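Local coordinates for protein protease Do-like 8, chloroplastic (Arabidopsis thaliana, PDB 4IC6) that probably acts as a serine endopeptidase of the trypsin-like Deg/HtrA type in the thylakoids of the chloroplast, at residues I78-N81 against Y82-G86; L242-V245 against P246-I249; A197-N200 against P201-G205. The protein carries 1 engineered substitution. All coordinates share one frame; numbering follows the deposited sequence.

Contact 1: I78-N81 against Y82-G86; sequences IVTN and YHVIG
The flat carbonyl group of Asn81 takes the backbone N-H of Val84 over its face: Val84 N lies 3.2 Å from Asn81 O and 71° out of the carbonyl plane. This bent bond, 139° at the hydrogen, closes a helical turn of the 3-10 kind in which Tyr82 and His83 are the middle residues. Neither face of the Tyr82 or His83 ring is covered by 78-81; both side chains leave the turn, and the Tyr82 ring touches Arg123 and Asp126. The Asn81 amide departs too, its CG anti to the carbonyl carbon (chi1 -72°), and ND2 is bonded to Asp126 O and Thr220 OG1. The apolar touch of the turn is Val84 CG1 against Asn81 CB, at 3.9 Å, while Thr80 OG1 is spoken for by Ser68 O. His83, predicted to belong to the charge relay, has its backbone N bonded to OD1 of Asp126, the predicted acidic member, and its ring touches Gln184. Strand 77-80 thus runs through this turn into helix 86-90, with Ile85 as N-cap, its side chain packed on strands 42-47 and 127-131 of the first barrel.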
ATOM      1  N   ILE A  78      18.575 -30.766  17.155  1.00 46.07           N
ATOM      2  CA  ILE A  78      17.768 -29.559  17.276  1.00 42.24           C
ATOM      3  C   ILE A  78      16.747 -29.542  16.155  1.00 40.26           C
ATOM      4  O   ILE A  78      17.109 -29.757  15.006  1.00 37.47           O
ATOM      5  CB  ILE A  78      18.634 -28.288  17.121  1.00 43.52           C
ATOM      6  CG1 ILE A  78      19.767 -28.275  18.146  1.00 41.01           C
ATOM      7  CG2 ILE A  78      17.760 -27.035  17.240  1.00 45.73           C
ATOM      8  CD1 ILE A  78      19.295 -28.452  19.574  1.00 44.22           C
ATOM      9  N   VAL A  79      15.480 -29.282  16.481  1.00 36.78           N
ATOM     10  CA  VAL A  79      14.437 -29.219  15.459  1.00 35.41           C
ATOM     11  C   VAL A  79      13.943 -27.785  15.265  1.00 34.36           C
ATOM     12  O   VAL A  79      13.736 -27.054  16.245  1.00 36.63           O
ATOM     13  CB  VAL A  79      13.245 -30.129  15.812  1.00 40.58           C
ATOM     14  CG1 VAL A  79      12.074 -29.922  14.827  1.00 39.16           C
ATOM     15  CG2 VAL A  79      13.678 -31.571  15.820  1.00 37.19           C
ATOM     16  N   THR A  80      13.781 -27.379  14.005  1.00 31.95           N
ATOM     17  CA  THR A  80      13.306 -26.028  13.682  1.00 36.97           C
ATOM     18  C   THR A  80      12.572 -26.031  12.342  1.00 37.57           C
ATOM     19  O   THR A  80      12.450 -27.079  11.704  1.00 37.95           O
ATOM     20  CB  THR A  80      14.489 -25.030  13.619  1.00 35.03           C
ATOM     21  OG1 THR A  80      14.005 -23.679  13.598  1.00 35.22           O
ATOM     22  CG2 THR A  80      15.339 -25.292  12.376  1.00 34.31           C
ATOM     23  N   ASN A  81      12.092 -24.869  11.909  1.00 37.26           N
ATOM     24  CA  ASN A  81      11.577 -24.747  10.547  1.00 34.72           C
ATOM     25  C   ASN A  81      12.714 -24.737   9.525  1.00 34.47           C
ATOM     26  O   ASN A  81      13.807 -24.206   9.775  1.00 36.32           O
ATOM     27  CB  ASN A  81      10.771 -23.460  10.351  1.00 29.91           C
ATOM     28  CG  ASN A  81       9.427 -23.493  11.041  1.00 30.50           C
ATOM     29  OD1 ASN A  81       9.087 -22.576  11.789  1.00 28.37           O
ATOM     30  ND2 ASN A  81       8.649 -24.539  10.789  1.00 30.87           N
ATOM     31  N   TYR A  82      12.432 -25.318   8.364  1.00 31.65           N
ATOM     32  CA  TYR A  82      13.282 -25.203   7.196  1.00 36.00           C
ATOM     33  C   TYR A  82      13.505 -23.707   6.967  1.00 38.33           C
ATOM     34  O   TYR A  82      14.619 -23.262   6.726  1.00 36.79           O
ATOM     35  CB  TYR A  82      12.574 -25.857   5.999  1.00 35.13           C
ATOM     36  CG  TYR A  82      13.346 -25.880   4.686  1.00 34.72           C
ATOM     37  CD1 TYR A  82      13.820 -27.074   4.158  1.00 33.33           C
ATOM     38  CD2 TYR A  82      13.547 -24.719   3.950  1.00 35.10           C
ATOM     39  CE1 TYR A  82      14.508 -27.107   2.947  1.00 38.02           C
ATOM     40  CE2 TYR A  82      14.231 -24.743   2.744  1.00 37.90           C
ATOM     41  CZ  TYR A  82      14.710 -25.943   2.251  1.00 39.72           C
ATOM     42  OH  TYR A  82      15.395 -25.972   1.056  1.00 47.44           O
ATOM     43  N   HIS A  83      12.437 -22.926   7.095  1.00 37.36           N
ATOM     44  CA  HIS A  83      12.508 -21.492   6.840  1.00 36.79           C
ATOM     45  C   HIS A  83      13.442 -20.688   7.752  1.00 36.93           C
ATOM     46  O   HIS A  83      13.976 -19.681   7.311  1.00 39.72           O
ATOM     47  CB  HIS A  83      11.104 -20.848   6.860  1.00 37.01           C
ATOM     48  CG  HIS A  83      11.105 -19.409   6.428  1.00 37.57           C
ATOM     49  ND1 HIS A  83      10.926 -18.364   7.312  1.00 40.20           N
ATOM     50  CD2 HIS A  83      11.298 -18.848   5.216  1.00 33.62           C
ATOM     51  CE1 HIS A  83      10.999 -17.218   6.652  1.00 37.83           C
ATOM     52  NE2 HIS A  83      11.216 -17.486   5.378  1.00 35.07           N
ATOM     53  N   VAL A  84      13.646 -21.094   9.008  1.00 38.12           N
ATOM     54  CA  VAL A  84      14.514 -20.277   9.856  1.00 38.71           C
ATOM     55  C   VAL A  84      15.976 -20.328   9.383  1.00 43.23           C
ATOM     56  O   VAL A  84      16.736 -19.378   9.576  1.00 41.13           O
ATOM     57  CB  VAL A  84      14.411 -20.573  11.378  1.00 50.64           C
ATOM     58  CG1 VAL A  84      12.955 -20.647  11.838  1.00 39.17           C
ATOM     59  CG2 VAL A  84      15.198 -21.803  11.764  1.00 56.38           C
ATOM     60  N   ILE A  85      16.362 -21.431   8.747  1.00 41.48           N
ATOM     61  CA  ILE A  85      17.668 -21.481   8.093  1.00 42.49           C
ATOM     62  C   ILE A  85      17.537 -21.550   6.583  1.00 42.47           C
ATOM     63  O   ILE A  85      18.350 -22.188   5.922  1.00 40.79           O
ATOM     64  CB  ILE A  85      18.530 -22.658   8.602  1.00 43.62           C
ATOM     65  CG1 ILE A  85      17.762 -23.983   8.517  1.00 44.08           C
ATOM     66  CG2 ILE A  85      18.978 -22.399  10.016  1.00 41.04           C
ATOM     67  CD1 ILE A  85      18.682 -25.199   8.385  1.00 46.97           C
ATOM     68  N   GLY A  86      16.516 -20.887   6.043  1.00 41.97           N
ATOM     69  CA  GLY A  86      16.187 -20.985   4.631  1.00 39.85           C
ATOM     70  C   GLY A  86      17.291 -20.482   3.727  1.00 43.11           C
ATOM     71  O   GLY A  86      17.598 -21.079   2.687  1.00 38.90           O
TER

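Contact 2: L242-V245 against P246-I249; sequences LKIV and PQLI
Two backbone bonds tie Ile244 and Val245 to the next turn of helix 238-251: Leu248 N to Ile244 O at 3.0 Å, and Ile249 N to Val245 O at 2.9 Å. Both are fairly straight, and each donor lies almost on the line of the C=O it meets. Two residues before Leu248 the pattern breaks, because Pro246 N has no hydrogen to give. Leu242 O meets the ring instead, with Pro246 CD 3.1 Å away, and the helix kinks there. Lys243 sends its NZ to a salt bridge with Glu331, its chain bent at chi2 (85°) and crossing Gln247. The stem of Gln247 lies along the backbone, CG 3.4 Å from Lys243 O. Cutting Gln247 back to an alanine removes CG and the amide, and would probably uncover Lys243 O and take away the group that the lysine chain crosses. On the buried side Ile244 and Leu248 run side by side, CG2 of Ile244 3.7 Å from CD1 of Leu248, and Val245 CG1 meets Ile249 CD1 at 3.8 Å. This is a proline-kinked, amphipathic helix, the C-terminal helix of a chymotrypsin-like protease domain, laid against strands 77-80 and 127-131 of the first barrel.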
ATOM      1  N   LEU A 242       7.077 -35.915  14.525  1.00 39.54           N
ATOM      2  CA  LEU A 242       7.480 -37.233  14.999  1.00 41.18           C
ATOM      3  C   LEU A 242       7.831 -38.160  13.845  1.00 44.49           C
ATOM      4  O   LEU A 242       8.655 -39.066  13.981  1.00 47.78           O
ATOM      5  CB  LEU A 242       6.360 -37.858  15.823  1.00 42.14           C
ATOM      6  CG  LEU A 242       6.356 -37.477  17.297  1.00 42.51           C
ATOM      7  CD1 LEU A 242       5.090 -37.993  17.961  1.00 45.87           C
ATOM      8  CD2 LEU A 242       7.601 -38.066  17.957  1.00 44.91           C
ATOM      9  N   LYS A 243       7.212 -37.923  12.698  1.00 44.02           N
ATOM     10  CA  LYS A 243       7.428 -38.791  11.547  1.00 47.70           C
ATOM     11  C   LYS A 243       8.630 -38.328  10.739  1.00 43.66           C
ATOM     12  O   LYS A 243       9.424 -39.140  10.277  1.00 46.53           O
ATOM     13  CB  LYS A 243       6.166 -38.820  10.674  1.00 50.83           C
ATOM     14  CG  LYS A 243       6.382 -39.219   9.216  1.00 60.06           C
ATOM     15  CD  LYS A 243       6.392 -40.735   9.019  1.00 67.47           C
ATOM     16  CE  LYS A 243       6.447 -41.106   7.533  1.00 67.92           C
ATOM     17  NZ  LYS A 243       6.369 -42.580   7.325  1.00 69.19           N
ATOM     18  N   ILE A 244       8.768 -37.016  10.584  1.00 36.24           N
ATOM     19  CA  ILE A 244       9.798 -36.446   9.712  1.00 40.25           C
ATOM     20  C   ILE A 244      11.196 -36.417  10.341  1.00 41.96           C
ATOM     21  O   ILE A 244      12.197 -36.721   9.688  1.00 43.17           O
ATOM     22  CB  ILE A 244       9.416 -35.007   9.280  1.00 37.74           C
ATOM     23  CG1 ILE A 244       8.063 -35.018   8.556  1.00 37.96           C
ATOM     24  CG2 ILE A 244      10.509 -34.391   8.415  1.00 36.36           C
ATOM     25  CD1 ILE A 244       8.060 -35.844   7.268  1.00 39.38           C
ATOM     26  N   VAL A 245      11.264 -36.049  11.614  1.00 42.54           N
ATOM     27  CA  VAL A 245      12.553 -35.861  12.261  1.00 42.24           C
ATOM     28  C   VAL A 245      13.451 -37.113  12.220  1.00 44.28           C
ATOM     29  O   VAL A 245      14.608 -37.027  11.794  1.00 47.39           O
ATOM     30  CB  VAL A 245      12.408 -35.307  13.698  1.00 41.31           C
ATOM     31  CG1 VAL A 245      13.739 -35.395  14.446  1.00 42.95           C
ATOM     32  CG2 VAL A 245      11.943 -33.862  13.651  1.00 39.84           C
ATOM     33  N   PRO A 246      12.929 -38.281  12.636  1.00 44.43           N
ATOM     34  CA  PRO A 246      13.794 -39.472  12.629  1.00 49.54           C
ATOM     35  C   PRO A 246      14.328 -39.819  11.241  1.00 50.80           C
ATOM     36  O   PRO A 246      15.448 -40.349  11.130  1.00 51.94           O
ATOM     37  CB  PRO A 246      12.873 -40.584  13.133  1.00 50.16           C
ATOM     38  CG  PRO A 246      11.803 -39.873  13.888  1.00 47.98           C
ATOM     39  CD  PRO A 246      11.596 -38.573  13.183  1.00 46.11           C
ATOM     40  N   GLN A 247      13.536 -39.541  10.206  1.00 49.17           N
ATOM     41  CA  GLN A 247      13.971 -39.735   8.817  1.00 46.56           C
ATOM     42  C   GLN A 247      15.109 -38.777   8.466  1.00 48.39           C
ATOM     43  O   GLN A 247      16.101 -39.173   7.852  1.00 54.46           O
ATOM     44  CB  GLN A 247      12.796 -39.537   7.840  1.00 49.59           C
ATOM     45  CG  GLN A 247      11.632 -40.505   8.036  1.00 49.27           C
ATOM     46  CD  GLN A 247      10.583 -40.400   6.940  1.00 53.14           C
ATOM     47  OE1 GLN A 247       9.492 -39.858   7.151  1.00 51.41           O
ATOM     48  NE2 GLN A 247      10.907 -40.924   5.762  1.00 55.63           N
ATOM     49  N   LEU A 248      14.978 -37.513   8.855  1.00 43.67           N
ATOM     50  CA  LEU A 248      16.055 -36.552   8.607  1.00 44.46           C
ATOM     51  C   LEU A 248      17.320 -36.952   9.366  1.00 47.24           C
ATOM     52  O   LEU A 248      18.430 -36.816   8.858  1.00 51.06           O
ATOM     53  CB  LEU A 248      15.620 -35.115   8.963  1.00 40.33           C
ATOM     54  CG  LEU A 248      14.448 -34.587   8.114  1.00 42.83           C
ATOM     55  CD1 LEU A 248      14.015 -33.178   8.544  1.00 39.72           C
ATOM     56  CD2 LEU A 248      14.797 -34.632   6.624  1.00 43.08           C
ATOM     57  N   ILE A 249      17.157 -37.455  10.585  1.00 43.28           N
ATOM     58  CA  ILE A 249      18.321 -37.844  11.357  1.00 43.95           C
ATOM     59  C   ILE A 249      18.979 -39.061  10.715  1.00 45.89           C
ATOM     60  O   ILE A 249      20.190 -39.119  10.596  1.00 51.18           O
ATOM     61  CB  ILE A 249      17.972 -38.149  12.829  1.00 41.85           C
ATOM     62  CG1 ILE A 249      17.645 -36.844  13.565  1.00 41.84           C
ATOM     63  CG2 ILE A 249      19.144 -38.901  13.505  1.00 41.10           C
ATOM     64  CD1 ILE A 249      17.096 -37.047  14.947  1.00 43.72           C
TER

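Contact 3: A197-N200 against P201-G205; sequences AAIN and PGNAG. Engineered in segment 201-205: Ala204 (natural residue Ser).
This is a tight loop contact in which two asparagines, Asn200 and Asn203, fold the chain back on itself just ahead of the nucleophile position in the second barrel. A type I turn forms the frame: Asn203 N donates to Asn200 O at 3.0 Å, reaching it from 53° above the carbonyl plane. The Asn203 side chain then grips the strand-like run before the turn with both ends of its amide. ND2 gives a 3.0 Å bond to Ala198 O; it lies in the carbonyl plane of Ala198, and Ala198 O lies in the amide plane of Asn203. OD1 accepts from Asn200 N at 3.0 Å, that donor standing 40° off the plane. A CG set between the backbone N and the carbonyl carbon (chi1 64°) brings the amide back toward residues 198-200, and those two bonds hold its rotation. Ile199 crosses it at roughly a right angle, its CG2 3.8 Å from Asn203 OD1. Asn200 OD1 makes a weak Asx-turn bond to Gly202 N, and Ala204 N makes another weak one to Asn200 O. Ala204 is an engineered replacement of the natural serine, the predicted nucleophile. In trypsin-like enzymes the N-H groups at these two positions line the oxyanion hole; here both are weakly engaged by Asn200, which may mean that the hole is not formed as in an active enzyme. Asn200 ND2 reaches Ala230 O of the second subunit. The loop joins strands 192-195 and 207-210, with Asn203 packed on strands 155-160 and 168-176 and Ala204 bonded through its backbone to Ser68.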
ATOM      1  N   ALA A 197      -3.331 -18.120  19.470  1.00 26.66           N
ATOM      2  CA  ALA A 197      -2.082 -17.555  20.004  1.00 27.57           C
ATOM      3  C   ALA A 197      -1.331 -16.883  18.861  1.00 28.12           C
ATOM      4  O   ALA A 197      -1.250 -17.428  17.764  1.00 28.56           O
ATOM      5  CB  ALA A 197      -1.195 -18.644  20.660  1.00 28.93           C
ATOM      6  N   ALA A 198      -0.772 -15.704  19.112  1.00 23.33           N
ATOM      7  CA  ALA A 198      -0.040 -15.009  18.074  1.00 27.60           C
ATOM      8  C   ALA A 198       1.202 -15.820  17.683  1.00 28.90           C
ATOM      9  O   ALA A 198       2.008 -16.220  18.538  1.00 29.76           O
ATOM     10  CB  ALA A 198       0.360 -13.632  18.546  1.00 26.80           C
ATOM     11  N   ILE A 199       1.342 -16.060  16.388  1.00 23.20           N
ATOM     12  CA  ILE A 199       2.515 -16.743  15.857  1.00 25.62           C
ATOM     13  C   ILE A 199       3.248 -15.722  15.031  1.00 28.32           C
ATOM     14  O   ILE A 199       2.679 -15.145  14.109  1.00 28.19           O
ATOM     15  CB  ILE A 199       2.124 -17.945  14.981  1.00 24.66           C
ATOM     16  CG1 ILE A 199       1.388 -19.010  15.839  1.00 27.91           C
ATOM     17  CG2 ILE A 199       3.346 -18.516  14.272  1.00 22.92           C
ATOM     18  CD1 ILE A 199       2.195 -19.515  17.068  1.00 33.24           C
ATOM     19  N   ASN A 200       4.518 -15.485  15.344  1.00 28.72           N
ATOM     20  CA  ASN A 200       5.215 -14.393  14.700  1.00 27.50           C
ATOM     21  C   ASN A 200       6.729 -14.666  14.619  1.00 32.52           C
ATOM     22  O   ASN A 200       7.181 -15.730  15.028  1.00 33.71           O
ATOM     23  CB  ASN A 200       4.914 -13.116  15.494  1.00 25.68           C
ATOM     24  CG  ASN A 200       5.176 -13.288  16.985  1.00 34.54           C
ATOM     25  OD1 ASN A 200       6.098 -14.009  17.371  1.00 29.36           O
ATOM     26  ND2 ASN A 200       4.368 -12.620  17.838  1.00 33.07           N
ATOM     27  N   PRO A 201       7.508 -13.713  14.093  1.00 31.91           N
ATOM     28  CA  PRO A 201       8.964 -13.935  14.019  1.00 35.43           C
ATOM     29  C   PRO A 201       9.583 -14.192  15.387  1.00 34.14           C
ATOM     30  O   PRO A 201      10.626 -14.833  15.475  1.00 33.17           O
ATOM     31  CB  PRO A 201       9.483 -12.628  13.421  1.00 35.42           C
ATOM     32  CG  PRO A 201       8.323 -12.151  12.562  1.00 36.67           C
ATOM     33  CD  PRO A 201       7.104 -12.475  13.398  1.00 32.18           C
ATOM     34  N   GLY A 202       8.909 -13.748  16.442  1.00 32.68           N
ATOM     35  CA  GLY A 202       9.405 -13.907  17.794  1.00 32.31           C
ATOM     36  C   GLY A 202       9.208 -15.303  18.355  1.00 34.49           C
ATOM     37  O   GLY A 202       9.712 -15.601  19.439  1.00 34.58           O
ATOM     38  N   ASN A 203       8.474 -16.158  17.647  1.00 29.42           N
ATOM     39  CA  ASN A 203       8.335 -17.552  18.081  1.00 26.97           C
ATOM     40  C   ASN A 203       8.353 -18.614  16.963  1.00 27.85           C
ATOM     41  O   ASN A 203       8.200 -19.812  17.224  1.00 32.15           O
ATOM     42  CB  ASN A 203       7.127 -17.728  19.005  1.00 25.76           C
ATOM     43  CG  ASN A 203       5.799 -17.439  18.312  1.00 26.27           C
ATOM     44  OD1 ASN A 203       5.674 -17.569  17.096  1.00 30.13           O
ATOM     45  ND2 ASN A 203       4.803 -17.028  19.093  1.00 27.07           N
ATOM     46  N   ALA A 204       8.569 -18.175  15.729  1.00 30.54           N
ATOM     47  CA  ALA A 204       8.665 -19.089  14.591  1.00 30.78           C
ATOM     48  C   ALA A 204       9.798 -20.094  14.814  1.00 32.28           C
ATOM     49  O   ALA A 204      10.891 -19.712  15.245  1.00 30.06           O
ATOM     50  CB  ALA A 204       8.878 -18.310  13.288  1.00 31.73           C
ATOM     51  N   GLY A 205       9.526 -21.373  14.534  1.00 32.24           N
ATOM     52  CA  GLY A 205      10.474 -22.460  14.775  1.00 31.43           C
ATOM     53  C   GLY A 205      10.422 -23.025  16.190  1.00 33.02           C
ATOM     54  O   GLY A 205      10.990 -24.099  16.474  1.00 33.87           O
TER

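Overall arrangement
Contact 1 is the most buried of the three and lies between the others. Its Asn81 OD1 comes to 3.0 Å from Gly205 N of contact 3, bringing the two barrels' predicted catalytic loops together. On its other flank Val79 CG2 packs at 3.6 Å on Val245 CG2 of contact 2, where the helix rests on the first barrel. Contacts 2 and 3 do not touch, their centres being about 23 Å apart. The chemistry follows the place: contact 3, partly buried and facing a second subunit, is held by asparagine amides; contact 2, also partly buried, is helix bonding interrupted by a proline, with an apolar inner side; contact 1 combines one turn bond with a valine packed beside it.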